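Local coordinates for protein acetaldehyde dehydrogenase (Acetylating) (Geobacillus thermoglucosidasius, PDB 5J78) that probably catalyses the NAD-dependent, reversible interconversion of acetaldehyde and acetyl-CoA as an acetylating member of the aldehyde dehydrogenase family, at residues A[59-64]-A[185-190]; A[243-248]-A[385-390]; A[278-283]-A[369-374]. All coordinates share one frame; numbering follows the deposited sequence.

The three contacts lie in two different lobes of an aldehyde dehydrogenase fold. Interaction 1 comes first along the chain and joins helix 55-84 to the end of helix 170-186. Its centre lies about 42 Å from that of interaction 2 and 50 Å from that of interaction 3, on the opposite side of the chain's centre. Interactions 2 and 3, with centres about 11 Å apart, share a seven-stranded parallel sheet, in which strands 244-248, 276-282 and 367-373 are consecutive. Both segments of interaction 3 fall between those of interaction 2 in sequence, and strand 367-373 leads straight into helix 376-388, so strand pairing and helix packing build one alpha/beta unit, the helix lying against the sheet.

Interaction 1 (A[59-64]-A[185-190]); sequences DKIVES and ERAGAP
Ala187 and Ile61 carry most of this contact, with Ser64 one helical turn further along the same face of helix 55-84. The methyl of Ala187 points at the helix and is set between Ser64 CB, 3.7 Å from Ala187 CB, and the carbonyl of Lys60. Beside it, Ile61 reaches along the turn with its longer branch: Ile61 CG1 lies 3.6 Å from Ala187 O, and Ile61 CD1 carries on to Ala189, 3.8 Å from Ala189 N and 3.9 Å from Ala189 CB. With CG1 anti to the carbonyl carbon (chi1 -66°) and the chain extended beyond it (chi2 166°), the isoleucine spans from one alanine to the other, while its CG2 branch also meets the Ala189 methyl. What Ile61 meets is the C-terminal end of helix 170-186, closed by a Schellman motif: Gly188, at positive phi (112°), is the C' residue, Gly188 N bonds to Glu185 O, and Ala189 N returns to Ala184 O. This turn, among the helices that probably flank the cofactor-binding lobe, presents Ala187 and Ala189 to the same isoleucine. The hydroxyl of Ser64 is hydrogen-bonded to Ala183 O, a backbone carbonyl of the helix just before the turn, which ties the two helices together. Arg186 makes a second polar link through water: Arg186 NH1 donates to the water over 2.6 Å, in the guanidinium plane and at its edge, and the water donates to Ser64 O over 2.9 Å. The arginine chain bends near its middle, which brings its end closer to helix 55-84. Away from the turn, Ile61 also packs on Val155 of helix 143-156 and Leu50 of helix 28-51.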
loop_
_atom_site.group_PDB
_atom_site.type_symbol
_atom_site.label_atom_id
_atom_site.label_comp_id
_atom_site.label_asym_id
_atom_site.label_seq_id
_atom_site.Cartn_x
_atom_site.Cartn_y
_atom_site.Cartn_z
ATOM N N ASP A 59 15.790 -37.686 -16.008
ATOM C CA ASP A 59 15.664 -38.715 -14.985
ATOM C C ASP A 59 17.013 -39.060 -14.330
ATOM O O ASP A 59 17.056 -39.339 -13.137
ATOM C CB ASP A 59 15.025 -39.980 -15.556
ATOM C CG ASP A 59 13.532 -39.802 -15.862
ATOM O OD1 ASP A 59 12.929 -38.780 -15.465
ATOM O OD2 ASP A 59 12.954 -40.712 -16.478
ATOM N N LYS A 60 18.104 -39.023 -15.093
ATOM C CA LYS A 60 19.436 -39.226 -14.514
ATOM C C LYS A 60 19.784 -38.132 -13.494
ATOM O O LYS A 60 20.341 -38.420 -12.435
ATOM C CB LYS A 60 20.503 -39.264 -15.609
ATOM C CG LYS A 60 20.565 -40.581 -16.355
ATOM C CD LYS A 60 21.550 -40.520 -17.519
ATOM C CE LYS A 60 21.450 -41.756 -18.422
ATOM N NZ LYS A 60 22.025 -42.997 -17.817
ATOM N N ILE A 61 19.469 -36.878 -13.825
ATOM C CA ILE A 61 19.673 -35.768 -12.894
ATOM C C ILE A 61 18.865 -35.984 -11.605
ATOM O O ILE A 61 19.402 -35.860 -10.498
ATOM C CB ILE A 61 19.298 -34.420 -13.550
ATOM C CG1 ILE A 61 20.288 -34.150 -14.696
ATOM C CG2 ILE A 61 19.303 -33.269 -12.497
ATOM C CD1 ILE A 61 19.900 -33.060 -15.649
ATOM N N VAL A 62 17.589 -36.335 -11.740
ATOM C CA VAL A 62 16.732 -36.495 -10.556
ATOM C C VAL A 62 17.259 -37.629 -9.658
ATOM O O VAL A 62 17.247 -37.532 -8.414
ATOM C CB VAL A 62 15.272 -36.764 -10.958
ATOM C CG1 VAL A 62 14.412 -37.072 -9.754
ATOM C CG2 VAL A 62 14.684 -35.544 -11.758
ATOM N N GLU A 63 17.720 -38.698 -10.298
ATOM C CA GLU A 63 18.216 -39.865 -9.591
ATOM C C GLU A 63 19.481 -39.519 -8.793
ATOM O O GLU A 63 19.604 -39.899 -7.635
ATOM C CB GLU A 63 18.505 -41.000 -10.573
ATOM C CG GLU A 63 19.213 -42.181 -9.936
ATOM C CD GLU A 63 19.487 -43.279 -10.930
ATOM O OE1 GLU A 63 20.108 -42.993 -11.980
ATOM O OE2 GLU A 63 19.061 -44.416 -10.665
ATOM N N SER A 64 20.398 -38.788 -9.426
ATOM C CA SER A 64 21.622 -38.347 -8.779
ATOM C C SER A 64 21.308 -37.448 -7.586
ATOM O O SER A 64 21.943 -37.557 -6.542
ATOM C CB SER A 64 22.518 -37.612 -9.777
ATOM O OG SER A 64 23.654 -37.050 -9.134
ATOM N N GLU A 185 24.395 -31.159 -11.013
ATOM C CA GLU A 185 25.503 -30.831 -11.909
ATOM C C GLU A 185 26.327 -32.058 -12.306
ATOM O O GLU A 185 26.676 -32.242 -13.475
ATOM C CB GLU A 185 26.415 -29.797 -11.268
ATOM C CG GLU A 185 26.018 -28.382 -11.598
ATOM C CD GLU A 185 27.044 -27.352 -11.159
ATOM O OE1 GLU A 185 28.212 -27.443 -11.599
ATOM O OE2 GLU A 185 26.671 -26.440 -10.387
ATOM N N ARG A 186 26.637 -32.892 -11.325
ATOM C CA ARG A 186 27.374 -34.128 -11.561
ATOM C C ARG A 186 26.744 -34.982 -12.657
ATOM O O ARG A 186 27.447 -35.651 -13.412
ATOM C CB ARG A 186 27.449 -34.949 -10.273
ATOM C CG ARG A 186 28.822 -35.033 -9.629
ATOM C CD ARG A 186 28.802 -35.962 -8.413
ATOM N NE ARG A 186 28.314 -35.268 -7.220
ATOM C CZ ARG A 186 27.338 -35.695 -6.418
ATOM N NH1 ARG A 186 26.703 -36.847 -6.629
ATOM N NH2 ARG A 186 27.001 -34.954 -5.381
ATOM N N ALA A 187 25.418 -34.980 -12.733
ATOM C CA ALA A 187 24.732 -35.777 -13.743
ATOM C C ALA A 187 24.332 -34.968 -14.990
ATOM O O ALA A 187 23.505 -35.417 -15.777
ATOM C CB ALA A 187 23.514 -36.420 -13.134
ATOM N N GLY A 188 24.899 -33.782 -15.151
ATOM C CA GLY A 188 24.721 -33.014 -16.380
ATOM C C GLY A 188 23.917 -31.723 -16.294
ATOM O O GLY A 188 23.828 -30.964 -17.276
ATOM N N ALA A 189 23.322 -31.450 -15.142
ATOM C CA ALA A 189 22.493 -30.253 -15.020
ATOM C C ALA A 189 23.352 -28.992 -15.196
ATOM O O ALA A 189 24.557 -29.015 -14.919
ATOM C CB ALA A 189 21.780 -30.234 -13.675
ATOM N N PRO A 190 22.745 -27.889 -15.663
ATOM C CA PRO A 190 23.434 -26.591 -15.750
ATOM C C PRO A 190 23.643 -25.911 -14.390
ATOM O O PRO A 190 22.847 -26.101 -13.454
ATOM C CB PRO A 190 22.478 -25.758 -16.610
ATOM C CG PRO A 190 21.148 -26.332 -16.305
ATOM C CD PRO A 190 21.383 -27.805 -16.215
HETATM O O HOH W 1 24.694 -38.408 -6.206
#

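Interaction 2 (A[243-248]-A[385-390]); sequences NVPVYI and KLLEVG
Asn243, just ahead of strand 244-248, pushes its side chain against the end of helix 376-388 and has more surface buried here than any other residue of the two segments. CG stands anti to the backbone N (chi1 -172°), which carries the amide to the helix end, where Asn243 ND2 donates to Leu386 O over 2.9 Å. The bond is bent, 141° at the hydrogen, and the donor sits above the carbonyl plane. Leu386 O is gripped twice, because Val389 N reaches it from the opposite face of that plane. Asn243 ND2 also lies 3.2 Å from Val389 O and is hydrogen-bonded to Ser360 O, while Asn243 CB rests 3.7 Å from Gly390 O. The amide nitrogen lies where the helix gives way to an inverse gamma turn centred on Val389. Helix 376-388 packs here on the parallel sheet of an alpha/beta domain, the catalytic-lobe architecture of aldehyde dehydrogenases; strand 244-248 runs between strands 276-282 and 395-399. Two residues on, Pro245 lays its ring on the helix and meets two successive leucines. Pro245 CB is 4.0 Å from Leu386 CD1, and Pro245 CD is 3.6 Å from Leu387 CD2, the proline and Leu387 side chains crossing at about a right angle. Ala383, one turn earlier on the helix, also touches Pro245. Further along, Tyr247 packs on Ala379 and Met376 of the same helix.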
loop_
_atom_site.group_PDB
_atom_site.type_symbol
_atom_site.label_atom_id
_atom_site.label_comp_id
_atom_site.label_asym_id
_atom_site.label_seq_id
_atom_site.Cartn_x
_atom_site.Cartn_y
_atom_site.Cartn_z
ATOM N N ASN A 243 -4.221 -28.931 13.019
ATOM C CA ASN A 243 -4.539 -29.048 14.430
ATOM C C ASN A 243 -5.309 -30.328 14.573
ATOM O O ASN A 243 -6.497 -30.315 14.863
ATOM C CB ASN A 243 -5.348 -27.872 14.954
ATOM C CG ASN A 243 -5.511 -27.925 16.472
ATOM O OD1 ASN A 243 -4.672 -28.485 17.151
ATOM N ND2 ASN A 243 -6.585 -27.352 16.999
ATOM N N VAL A 244 -4.599 -31.429 14.356
ATOM C CA VAL A 244 -5.220 -32.702 14.000
ATOM C C VAL A 244 -5.888 -33.427 15.168
ATOM O O VAL A 244 -5.215 -33.815 16.123
ATOM C CB VAL A 244 -4.194 -33.642 13.394
ATOM C CG1 VAL A 244 -4.825 -35.006 13.068
ATOM C CG2 VAL A 244 -3.574 -33.007 12.154
ATOM N N PRO A 245 -7.217 -33.621 15.078
ATOM C CA PRO A 245 -7.927 -34.420 16.075
ATOM C C PRO A 245 -7.975 -35.871 15.654
ATOM O O PRO A 245 -8.152 -36.135 14.463
ATOM C CB PRO A 245 -9.317 -33.791 16.089
ATOM C CG PRO A 245 -9.521 -33.371 14.647
ATOM C CD PRO A 245 -8.155 -32.928 14.166
ATOM N N VAL A 246 -7.815 -36.792 16.603
ATOM C CA VAL A 246 -7.857 -38.215 16.299
ATOM C C VAL A 246 -8.847 -38.912 17.224
ATOM O O VAL A 246 -8.776 -38.788 18.452
ATOM C CB VAL A 246 -6.458 -38.870 16.413
ATOM C CG1 VAL A 246 -6.522 -40.365 16.091
ATOM C CG2 VAL A 246 -5.507 -38.201 15.474
ATOM N N TYR A 247 -9.776 -39.634 16.604
ATOM C CA TYR A 247 -10.851 -40.357 17.310
ATOM C C TYR A 247 -10.452 -41.806 17.532
ATOM O O TYR A 247 -10.133 -42.507 16.571
ATOM C CB TYR A 247 -12.147 -40.279 16.493
ATOM C CG TYR A 247 -13.357 -41.004 17.046
ATOM C CD1 TYR A 247 -13.634 -41.027 18.413
ATOM C CD2 TYR A 247 -14.256 -41.643 16.185
ATOM C CE1 TYR A 247 -14.762 -41.692 18.909
ATOM C CE2 TYR A 247 -15.380 -42.302 16.673
ATOM C CZ TYR A 247 -15.629 -42.318 18.035
ATOM O OH TYR A 247 -16.744 -42.968 18.514
ATOM N N ILE A 248 -10.444 -42.255 18.790
ATOM C CA ILE A 248 -10.281 -43.682 19.076
ATOM C C ILE A 248 -11.655 -44.218 19.456
ATOM O O ILE A 248 -12.183 -43.926 20.526
ATOM C CB ILE A 248 -9.255 -43.984 20.201
ATOM C CG1 ILE A 248 -7.923 -43.277 19.929
ATOM C CG2 ILE A 248 -9.022 -45.510 20.308
ATOM C CD1 ILE A 248 -6.886 -43.402 21.057
ATOM N N LYS A 385 -14.838 -28.589 16.042
ATOM C CA LYS A 385 -14.381 -27.429 16.829
ATOM C C LYS A 385 -12.855 -27.276 16.903
ATOM O O LYS A 385 -12.329 -26.161 16.879
ATOM C CB LYS A 385 -14.924 -27.521 18.252
ATOM C CG LYS A 385 -16.406 -27.200 18.413
ATOM C CD LYS A 385 -16.692 -26.792 19.862
ATOM C CE LYS A 385 -18.182 -26.686 20.164
ATOM N NZ LYS A 385 -18.809 -28.031 20.304
ATOM N N LEU A 386 -12.151 -28.396 17.044
ATOM C CA LEU A 386 -10.692 -28.381 17.050
ATOM C C LEU A 386 -10.118 -27.917 15.697
ATOM O O LEU A 386 -9.176 -27.129 15.658
ATOM C CB LEU A 386 -10.178 -29.774 17.425
ATOM C CG LEU A 386 -10.497 -30.090 18.898
ATOM C CD1 LEU A 386 -10.599 -31.579 19.179
ATOM C CD2 LEU A 386 -9.479 -29.448 19.803
ATOM N N LEU A 387 -10.701 -28.381 14.592
ATOM C CA LEU A 387 -10.244 -27.961 13.266
ATOM C C LEU A 387 -10.420 -26.461 13.101
ATOM O O LEU A 387 -9.567 -25.791 12.536
ATOM C CB LEU A 387 -10.985 -28.716 12.185
ATOM C CG LEU A 387 -10.623 -30.192 12.134
ATOM C CD1 LEU A 387 -11.562 -30.894 11.201
ATOM C CD2 LEU A 387 -9.152 -30.427 11.724
ATOM N N GLU A 388 -11.507 -25.928 13.643
ATOM C CA GLU A 388 -11.757 -24.499 13.562
ATOM C C GLU A 388 -10.738 -23.676 14.349
ATOM O O GLU A 388 -10.543 -22.500 14.053
ATOM C CB GLU A 388 -13.187 -24.213 14.026
ATOM C CG GLU A 388 -14.184 -24.802 13.037
ATOM C CD GLU A 388 -15.633 -24.725 13.469
ATOM O OE1 GLU A 388 -15.908 -24.606 14.686
ATOM O OE2 GLU A 388 -16.502 -24.796 12.569
ATOM N N VAL A 389 -10.058 -24.284 15.321
ATOM C CA VAL A 389 -8.921 -23.607 15.971
ATOM C C VAL A 389 -7.604 -23.848 15.198
ATOM O O VAL A 389 -6.632 -24.361 15.752
ATOM C CB VAL A 389 -8.727 -24.075 17.456
ATOM C CG1 VAL A 389 -7.801 -23.127 18.203
ATOM C CG2 VAL A 389 -10.045 -24.140 18.183
ATOM N N GLY A 390 -7.580 -23.528 13.914
ATOM C CA GLY A 390 -6.338 -23.544 13.150
ATOM C C GLY A 390 -5.908 -24.874 12.542
ATOM O O GLY A 390 -4.710 -25.153 12.476
#

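Interaction 3 (A[278-283]-A[369-374]); sequences ALLVDE and AFYIVK. Unlike the reference sequence in segment 369-374: Ile372 (reference Thr).
Leu279 and Tyr371 anchor a ladder of five backbone hydrogen bonds between two parallel strands in register. Leu279 N donates to Ala369 O (2.8 Å, 170° at the hydrogen), and Leu279 O accepts from Tyr371 N over 2.7 Å. Tyr371 O then takes Val281 N at 2.7 Å, Val281 O takes Val373 N, and Val373 O receives Glu283 N at 2.8 Å through the most bent bond of the five (136°). Four of the five acceptors also take a CA-H contact: Ala278 CA on Ala369 O, Leu280 CA on Tyr371 O, Ile372 CA on Val281 O and Asp282 CA on Val373 O. Alternate residues face the two sides of the sheet. On one, the Tyr371 ring lies beside Leu280, pointing the same way, with the Ala278 methyl at its edge, 3.9 Å from Tyr371 CE1. Tyr371 CG is anti to the carbonyl carbon (chi1 -66°), which also brings the ring edge to Leu279 O, and the hydroxyl is satisfied by Glu352 O. A leucine in place of Tyr371 would probably leave Glu352 O without this donor and open a gap beside Ala278. On the other side, Val281 CG2 meets the Phe370 ring obliquely, 3.7 Å from Phe370 CE2. The buried carboxylate of Asp282 is held at both oxygens, OD1 by the Tyr247 hydroxyl and OD2 by the backbone N of Glu250. In the parallel sheet of this alpha/beta lobe, strand 244-248 flanks 276-282 and strand 345-349 flanks 367-373; helix 376-388 packs over Leu280, Tyr371 and Val373, and helix 286-295 over Val281 and Phe370.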
loop_
_atom_site.group_PDB
_atom_site.type_symbol
_atom_site.label_atom_id
_atom_site.label_comp_id
_atom_site.label_asym_id
_atom_site.label_seq_id
_atom_site.Cartn_x
_atom_site.Cartn_y
_atom_site.Cartn_z
ATOM N N ALA A 278 -4.850 -33.742 19.522
ATOM C CA ALA A 278 -5.880 -34.040 20.506
ATOM C C ALA A 278 -6.430 -35.416 20.221
ATOM O O ALA A 278 -6.645 -35.772 19.067
ATOM C CB ALA A 278 -6.993 -32.994 20.479
ATOM N N LEU A 279 -6.608 -36.210 21.272
ATOM C CA LEU A 279 -7.267 -37.496 21.135
ATOM C C LEU A 279 -8.688 -37.350 21.639
ATOM O O LEU A 279 -8.926 -36.692 22.648
ATOM C CB LEU A 279 -6.547 -38.595 21.909
ATOM C CG LEU A 279 -5.092 -38.869 21.555
ATOM C CD1 LEU A 279 -4.612 -40.042 22.411
ATOM C CD2 LEU A 279 -4.931 -39.167 20.079
ATOM N N LEU A 280 -9.620 -37.957 20.915
ATOM C CA LEU A 280 -11.025 -38.018 21.308
ATOM C C LEU A 280 -11.315 -39.489 21.577
ATOM O O LEU A 280 -11.156 -40.316 20.676
ATOM C CB LEU A 280 -11.934 -37.458 20.208
ATOM C CG LEU A 280 -11.379 -36.272 19.417
ATOM C CD1 LEU A 280 -12.341 -35.950 18.296
ATOM C CD2 LEU A 280 -11.155 -35.045 20.293
ATOM N N VAL A 281 -11.698 -39.831 22.808
ATOM C CA VAL A 281 -11.759 -41.242 23.204
ATOM C C VAL A 281 -13.121 -41.644 23.766
ATOM O O VAL A 281 -13.699 -40.955 24.618
ATOM C CB VAL A 281 -10.648 -41.556 24.238
ATOM C CG1 VAL A 281 -10.643 -43.028 24.617
ATOM C CG2 VAL A 281 -9.301 -41.170 23.664
ATOM N N ASP A 282 -13.634 -42.762 23.255
ATOM C CA ASP A 282 -14.917 -43.296 23.702
ATOM C C ASP A 282 -14.789 -43.608 25.192
ATOM O O ASP A 282 -13.809 -44.206 25.619
ATOM C CB ASP A 282 -15.309 -44.561 22.913
ATOM C CG ASP A 282 -16.139 -44.267 21.670
ATOM O OD1 ASP A 282 -16.628 -43.127 21.505
ATOM O OD2 ASP A 282 -16.314 -45.209 20.868
ATOM N N GLU A 283 -15.762 -43.165 25.972
ATOM C CA GLU A 283 -15.729 -43.326 27.408
ATOM C C GLU A 283 -15.568 -44.792 27.752
ATOM O O GLU A 283 -14.799 -45.148 28.634
ATOM C CB GLU A 283 -16.992 -42.760 28.037
ATOM C CG GLU A 283 -16.820 -42.402 29.501
ATOM C CD GLU A 283 -18.100 -41.898 30.134
ATOM O OE1 GLU A 283 -19.189 -42.262 29.640
ATOM O OE2 GLU A 283 -18.015 -41.137 31.122
ATOM N N ALA A 369 -3.603 -33.216 23.881
ATOM C CA ALA A 369 -4.846 -33.083 24.658
ATOM C C ALA A 369 -5.619 -34.392 24.621
ATOM O O ALA A 369 -5.509 -35.151 23.663
ATOM C CB ALA A 369 -5.707 -31.950 24.129
ATOM N N PHE A 370 -6.410 -34.642 25.666
ATOM C CA PHE A 370 -7.159 -35.889 25.811
ATOM C C PHE A 370 -8.622 -35.609 26.141
ATOM O O PHE A 370 -8.933 -35.144 27.240
ATOM C CB PHE A 370 -6.529 -36.748 26.916
ATOM C CG PHE A 370 -7.061 -38.152 26.988
ATOM C CD1 PHE A 370 -8.195 -38.453 27.729
ATOM C CD2 PHE A 370 -6.413 -39.179 26.337
ATOM C CE1 PHE A 370 -8.670 -39.747 27.800
ATOM C CE2 PHE A 370 -6.891 -40.480 26.406
ATOM C CZ PHE A 370 -8.013 -40.762 27.139
ATOM N N TYR A 371 -9.511 -35.896 25.194
ATOM C CA TYR A 371 -10.939 -35.618 25.359
ATOM C C TYR A 371 -11.707 -36.915 25.439
ATOM O O TYR A 371 -11.501 -37.830 24.630
ATOM C CB TYR A 371 -11.501 -34.779 24.206
ATOM C CG TYR A 371 -10.978 -33.366 24.099
ATOM C CD1 TYR A 371 -9.794 -33.094 23.423
ATOM C CD2 TYR A 371 -11.687 -32.302 24.632
ATOM C CE1 TYR A 371 -9.318 -31.791 23.305
ATOM C CE2 TYR A 371 -11.225 -31.001 24.519
ATOM C CZ TYR A 371 -10.037 -30.752 23.854
ATOM O OH TYR A 371 -9.565 -29.459 23.749
ATOM N N ILE A 372 -12.610 -36.966 26.413
ATOM C CA ILE A 372 -13.546 -38.076 26.586
ATOM C C ILE A 372 -14.842 -37.785 25.843
ATOM O O ILE A 372 -15.395 -36.695 25.975
ATOM C CB ILE A 372 -13.919 -38.315 28.075
ATOM C CG1 ILE A 372 -12.777 -37.942 29.028
ATOM C CG2 ILE A 372 -14.370 -39.765 28.286
ATOM C CD1 ILE A 372 -11.625 -38.828 28.939
ATOM N N VAL A 373 -15.340 -38.755 25.090
ATOM C CA VAL A 373 -16.583 -38.552 24.351
ATOM C C VAL A 373 -17.455 -39.769 24.533
ATOM O O VAL A 373 -16.948 -40.854 24.814
ATOM C CB VAL A 373 -16.339 -38.298 22.847
ATOM C CG1 VAL A 373 -15.370 -37.147 22.663
ATOM C CG2 VAL A 373 -15.836 -39.557 22.139
ATOM N N LYS A 374 -18.764 -39.592 24.369
ATOM C CA LYS A 374 -19.711 -40.688 24.585
ATOM C C LYS A 374 -19.778 -41.597 23.364
ATOM O O LYS A 374 -19.836 -42.827 23.495
ATOM C CB LYS A 374 -21.091 -40.135 24.924
ATOM C CG LYS A 374 -21.322 -39.850 26.409
ATOM C CD LYS A 374 -21.224 -38.358 26.741
ATOM C CE LYS A 374 -22.306 -37.538 26.028
ATOM N NZ LYS A 374 -22.606 -36.243 26.720
#